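Long-range contacts in transcriptional regulator, LacI family protein (Rhodococcus jostii, PDB 3K9C), which probably binds operator DNA as a LacI-family transcriptional regulator, with a core of the periplasmic-binding-protein type that in relatives senses small-molecule effectors: residues 117-122 and 152-157; 145-150 and 158-163. All blocks are in the same frame, centred on the assembly; numbering follows the deposited sequence.

Interaction 1 of 2, residues 117-122 and 152-157; sequences AVDHLT and DRHGLS
With CG of H154 turned anti to its own carbonyl carbon (chi1 -74°) and CG2 of T122 likewise set opposite its carbonyl carbon (chi1 55° to OG1), an imidazole just past the end of one helix meets a threonine methyl on a neighbouring helix. The contact joins two neighbouring helices of the periplasmic-binding-protein-like fold: 117-122 belongs to helix 110-123, whereas the segment 152-157 carries the Schellman motif that closes helix 140-153. In that motif G155, at positive phi, is the C-prime residue; its N bonds to D152 O at 3.0 Å, while L156 N reaches back to M151 O. H154, just before the turn, and L156, just after it, both direct their CB atoms at helix 110-123.

T122 CG2 lies over one face of the H154 ring, a CH-pi contact 4.0 Å from the centroid and 17° off the normal. T122 OG1 sits over a ring face as well, 2.9 Å from H154 NE2, and is also near the carbonyl oxygens of V118 and D119, four and three residues back. At the other nitrogen, ND1 is hydrogen-bonded to A150 O, a link back to its own helix that would help fix the rotation of the ring. The methyl of T122 serves a second neighbour, since CG2 also packs 3.7 Å from CD1 of the buried L156. V118 adds a looser van der Waals contact, CG1 approaching the ring obliquely, 4.2 Å from H154 ND1.

Beside the ring, D119 and R153 carry opposite charges but do not meet directly. One water spans the gap, donating to D119 OD1 at 3.0 Å and, in the plane of the guanidinium and at its edge, accepting from R153 NE at 2.8 Å.

Interaction 2 of 2, residues 145-150 and 158-163; sequences AGFLAA and ASATVV
F147 and V162 run past each other in opposite directions, one reaching out from helix 145-150 and the other from strand 160-163, so that CG2 of the valine comes to rest 3.8 Å from CD2 of the phenylalanine ring. The aromatic side chain is extended toward the strand because its CG stands anti to the backbone N (chi1 175°). Its CE2 atom passes close to the strand backbone, 3.8 Å from T161 O, and lies 4.3 Å from CB of A160. These three neighbours approach the ring obliquely.

L148 meets the same valine from another direction. Its CB does not point at the strand, but the end of the side chain bends nearer, and CD2 closes to 3.6 Å on V162 CG2 as the two side chains cross at a slant. A single methyl is therefore shared by the buried F147 and the exposed L148, which carries the apolar contact from the interior to the protein surface. A160 and V162 both direct their CB atoms at the helix, whereas T161 between them points away; its backbone is hydrogen-bonded to I129 and H131 of the adjoining strand. The F147 ring also meets the ring of H131, the planes inclined at about 30°, and touches I129.

No hydrogen bond crosses between the two segments, and apolar contact dominates the join. The segment axes come within 9.3 Å and run nearly antiparallel, at 169°. This is the geometry of a helix laid against a parallel sheet in a beta-alpha-beta crossover, here strand 129-133, helix 140-153 and strand 160-164, as in the Rossmann-like subdomains of LacI-family regulators.

Interactions 1 and 2 both draw on helix 140-153, and their centres are about 8 Å apart. Interaction 1 joins the C-terminal end of that helix to helix 110-123, while interaction 2 sets its middle against edge strand 160-164 of the four-stranded parallel sheet. They touch through V118 of interaction 1, whose CG2 lies 3.6 Å from F147 CD1 and whose CB lies 3.8 Å from A150 CB. F147 thus packs against both the neighbouring helix and the strand. A150 links the two through its side chain on V118 and its carbonyl to H154. Past the helix end, a hydrogen bond between S159 OG and L156 O joins residues of the two contacts.

Interaction 1 of 2, residues 117-122 and 152-157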
loop_
_atom_site.group_PDB
_atom_site.type_symbol
_atom_site.label_atom_id
_atom_site.label_comp_id
_atom_site.label_asym_id
_atom_site.label_seq_id
_atom_site.Cartn_x
_atom_site.Cartn_y
_atom_site.Cartn_z
ATOM N N ALA B 117 -16.554 -18.418 -1.932
ATOM C CA ALA B 117 -16.430 -17.734 -3.218
ATOM C C ALA B 117 -17.047 -18.604 -4.313
ATOM O O ALA B 117 -17.849 -18.129 -5.108
ATOM C CB ALA B 117 -14.944 -17.454 -3.529
ATOM N N VAL B 118 -16.671 -19.882 -4.351
ATOM C CA VAL B 118 -17.210 -20.804 -5.354
ATOM C C VAL B 118 -18.714 -21.010 -5.199
ATOM O O VAL B 118 -19.447 -20.956 -6.180
ATOM C CB VAL B 118 -16.512 -22.190 -5.311
ATOM C CG1 VAL B 118 -17.288 -23.194 -6.181
ATOM C CG2 VAL B 118 -15.078 -22.070 -5.832
ATOM N N ASP B 119 -19.176 -21.241 -3.972
ATOM C CA ASP B 119 -20.611 -21.431 -3.751
ATOM C C ASP B 119 -21.383 -20.215 -4.264
ATOM O O ASP B 119 -22.408 -20.352 -4.933
ATOM C CB ASP B 119 -20.914 -21.641 -2.266
ATOM C CG ASP B 119 -20.369 -22.954 -1.736
ATOM O OD1 ASP B 119 -20.047 -23.844 -2.548
ATOM O OD2 ASP B 119 -20.273 -23.101 -0.499
ATOM N N HIS B 120 -20.874 -19.025 -3.954
ATOM C CA HIS B 120 -21.505 -17.787 -4.392
ATOM C C HIS B 120 -21.621 -17.733 -5.912
ATOM O O HIS B 120 -22.674 -17.384 -6.449
ATOM C CB HIS B 120 -20.699 -16.582 -3.881
ATOM C CG HIS B 120 -21.117 -15.274 -4.474
ATOM N ND1 HIS B 120 -22.377 -14.747 -4.300
ATOM C CD2 HIS B 120 -20.442 -14.390 -5.243
ATOM C CE1 HIS B 120 -22.461 -13.593 -4.938
ATOM N NE2 HIS B 120 -21.300 -13.354 -5.520
ATOM N N LEU B 121 -20.536 -18.079 -6.605
ATOM C CA LEU B 121 -20.522 -18.052 -8.068
ATOM C C LEU B 121 -21.391 -19.129 -8.724
ATOM O O LEU B 121 -22.072 -18.863 -9.711
ATOM C CB LEU B 121 -19.085 -18.160 -8.587
ATOM C CG LEU B 121 -18.210 -16.933 -8.306
ATOM C CD1 LEU B 121 -16.752 -17.270 -8.604
ATOM C CD2 LEU B 121 -18.697 -15.741 -9.139
ATOM N N THR B 122 -21.372 -20.346 -8.197
ATOM C CA THR B 122 -22.195 -21.385 -8.794
ATOM C C THR B 122 -23.668 -21.021 -8.537
ATOM O O THR B 122 -24.516 -21.177 -9.421
ATOM C CB THR B 122 -21.823 -22.791 -8.230
ATOM O OG1 THR B 122 -21.916 -22.787 -6.802
ATOM C CG2 THR B 122 -20.372 -23.157 -8.627
ATOM N N ASP B 152 -15.406 -29.514 -7.584
ATOM C CA ASP B 152 -15.735 -30.924 -7.709
ATOM C C ASP B 152 -17.059 -31.238 -7.009
ATOM O O ASP B 152 -17.850 -32.045 -7.497
ATOM C CB ASP B 152 -14.596 -31.770 -7.127
ATOM C CG ASP B 152 -14.752 -33.253 -7.420
ATOM O OD1 ASP B 152 -15.285 -33.614 -8.495
ATOM O OD2 ASP B 152 -14.317 -34.060 -6.575
ATOM N N ARG B 153 -17.303 -30.577 -5.879
ATOM C CA ARG B 153 -18.535 -30.782 -5.124
ATOM C C ARG B 153 -19.750 -30.348 -5.940
ATOM O O ARG B 153 -20.850 -30.868 -5.747
ATOM C CB ARG B 153 -18.501 -29.992 -3.813
ATOM C CG ARG B 153 -18.762 -30.840 -2.574
ATOM C CD ARG B 153 -19.081 -29.984 -1.353
ATOM N NE ARG B 153 -18.025 -29.022 -1.045
ATOM C CZ ARG B 153 -16.775 -29.348 -0.726
ATOM N NH1 ARG B 153 -16.406 -30.626 -0.671
ATOM N NH2 ARG B 153 -15.894 -28.395 -0.453
ATOM N N HIS B 154 -19.555 -29.387 -6.841
ATOM C CA HIS B 154 -20.645 -28.906 -7.681
ATOM C C HIS B 154 -20.698 -29.618 -9.028
ATOM O O HIS B 154 -21.485 -29.242 -9.892
ATOM C CB HIS B 154 -20.533 -27.399 -7.936
ATOM C CG HIS B 154 -20.898 -26.548 -6.757
ATOM N ND1 HIS B 154 -20.023 -26.288 -5.724
ATOM C CD2 HIS B 154 -22.046 -25.900 -6.448
ATOM C CE1 HIS B 154 -20.616 -25.517 -4.829
ATOM N NE2 HIS B 154 -21.845 -25.267 -5.245
ATOM N N GLY B 155 -19.863 -30.638 -9.206
ATOM C CA GLY B 155 -19.846 -31.374 -10.461
ATOM C C GLY B 155 -19.242 -30.577 -11.604
ATOM O O GLY B 155 -19.587 -30.781 -12.772
ATOM N N LEU B 156 -18.319 -29.678 -11.273
ATOM C CA LEU B 156 -17.694 -28.824 -12.275
ATOM C C LEU B 156 -16.186 -29.034 -12.472
ATOM O O LEU B 156 -15.503 -28.161 -13.012
ATOM C CB LEU B 156 -17.970 -27.354 -11.922
ATOM C CG LEU B 156 -19.439 -26.956 -11.696
ATOM C CD1 LEU B 156 -19.526 -25.472 -11.341
ATOM C CD2 LEU B 156 -20.261 -27.247 -12.955
ATOM N N SER B 157 -15.663 -30.181 -12.045
ATOM C CA SER B 157 -14.236 -30.452 -12.193
ATOM C C SER B 157 -13.733 -30.331 -13.633
ATOM O O SER B 157 -12.567 -30.012 -13.851
ATOM C CB SER B 157 -13.893 -31.848 -11.659
ATOM O OG SER B 157 -13.933 -31.887 -10.242
HETATM O O HOH W 1 -19.264 -26.629 -1.863
#

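Interaction 2 of 2, residues 145-150 and 158-163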
loop_
_atom_site.group_PDB
_atom_site.type_symbol
_atom_site.label_atom_id
_atom_site.label_comp_id
_atom_site.label_asym_id
_atom_site.label_seq_id
_atom_site.Cartn_x
_atom_site.Cartn_y
_atom_site.Cartn_z
ATOM N N ALA B 145 -6.368 -25.941 -3.330
ATOM C CA ALA B 145 -7.020 -27.216 -3.038
ATOM C C ALA B 145 -8.491 -26.970 -2.712
ATOM O O ALA B 145 -9.373 -27.691 -3.165
ATOM C CB ALA B 145 -6.335 -27.899 -1.872
ATOM N N GLY B 146 -8.753 -25.941 -1.918
ATOM C CA GLY B 146 -10.126 -25.636 -1.590
ATOM C C GLY B 146 -10.934 -25.322 -2.833
ATOM O O GLY B 146 -12.092 -25.727 -2.936
ATOM N N PHE B 147 -10.335 -24.598 -3.779
ATOM C CA PHE B 147 -11.032 -24.238 -5.020
ATOM C C PHE B 147 -11.405 -25.468 -5.851
ATOM O O PHE B 147 -12.530 -25.589 -6.338
ATOM C CB PHE B 147 -10.165 -23.313 -5.891
ATOM C CG PHE B 147 -10.771 -23.003 -7.230
ATOM C CD1 PHE B 147 -11.843 -22.122 -7.336
ATOM C CD2 PHE B 147 -10.317 -23.644 -8.379
ATOM C CE1 PHE B 147 -12.461 -21.887 -8.571
ATOM C CE2 PHE B 147 -10.927 -23.418 -9.616
ATOM C CZ PHE B 147 -12.000 -22.541 -9.712
ATOM N N LEU B 148 -10.439 -26.358 -6.038
ATOM C CA LEU B 148 -10.663 -27.570 -6.814
ATOM C C LEU B 148 -11.688 -28.476 -6.126
ATOM O O LEU B 148 -12.529 -29.086 -6.781
ATOM C CB LEU B 148 -9.331 -28.308 -7.007
ATOM C CG LEU B 148 -8.335 -27.578 -7.915
ATOM C CD1 LEU B 148 -6.962 -28.246 -7.870
ATOM C CD2 LEU B 148 -8.883 -27.567 -9.325
ATOM N N ALA B 149 -11.622 -28.551 -4.802
ATOM C CA ALA B 149 -12.556 -29.383 -4.053
ATOM C C ALA B 149 -13.970 -28.855 -4.211
ATOM O O ALA B 149 -14.899 -29.613 -4.490
ATOM C CB ALA B 149 -12.175 -29.412 -2.582
ATOM N N ALA B 150 -14.137 -27.548 -4.031
ATOM C CA ALA B 150 -15.453 -26.944 -4.152
ATOM C C ALA B 150 -16.003 -27.116 -5.564
ATOM O O ALA B 150 -17.190 -27.368 -5.738
ATOM C CB ALA B 150 -15.392 -25.464 -3.784
ATOM N N ALA B 158 -14.603 -30.579 -14.608
ATOM C CA ALA B 158 -14.202 -30.501 -16.016
ATOM C C ALA B 158 -14.244 -29.081 -16.593
ATOM O O ALA B 158 -13.784 -28.847 -17.713
ATOM C CB ALA B 158 -15.069 -31.440 -16.863
ATOM N N SER B 159 -14.798 -28.135 -15.838
ATOM C CA SER B 159 -14.850 -26.751 -16.302
ATOM C C SER B 159 -14.146 -25.834 -15.303
ATOM O O SER B 159 -14.382 -24.617 -15.275
ATOM C CB SER B 159 -16.299 -26.308 -16.525
ATOM O OG SER B 159 -17.108 -26.565 -15.397
ATOM N N ALA B 160 -13.275 -26.431 -14.487
ATOM C CA ALA B 160 -12.516 -25.694 -13.492
ATOM C C ALA B 160 -11.101 -25.465 -14.012
ATOM O O ALA B 160 -10.443 -26.397 -14.485
ATOM C CB ALA B 160 -12.479 -26.472 -12.168
ATOM N N THR B 161 -10.633 -24.225 -13.932
ATOM C CA THR B 161 -9.297 -23.888 -14.402
ATOM C C THR B 161 -8.477 -23.191 -13.317
ATOM O O THR B 161 -8.966 -22.283 -12.651
ATOM C CB THR B 161 -9.371 -22.951 -15.616
ATOM O OG1 THR B 161 -10.276 -23.495 -16.582
ATOM C CG2 THR B 161 -7.997 -22.784 -16.256
ATOM N N VAL B 162 -7.235 -23.629 -13.134
ATOM C CA VAL B 162 -6.353 -23.006 -12.157
ATOM C C VAL B 162 -5.069 -22.575 -12.849
ATOM O O VAL B 162 -4.375 -23.394 -13.444
ATOM C CB VAL B 162 -5.941 -23.952 -11.013
ATOM C CG1 VAL B 162 -5.051 -23.180 -10.030
ATOM C CG2 VAL B 162 -7.163 -24.499 -10.291
ATOM N N VAL B 163 -4.757 -21.288 -12.786
ATOM C CA VAL B 163 -3.527 -20.801 -13.397
ATOM C C VAL B 163 -2.649 -20.241 -12.293
ATOM O O VAL B 163 -3.146 -19.658 -11.321
ATOM C CB VAL B 163 -3.806 -19.719 -14.465
ATOM C CG1 VAL B 163 -4.696 -20.305 -15.567
ATOM C CG2 VAL B 163 -4.470 -18.505 -13.831
#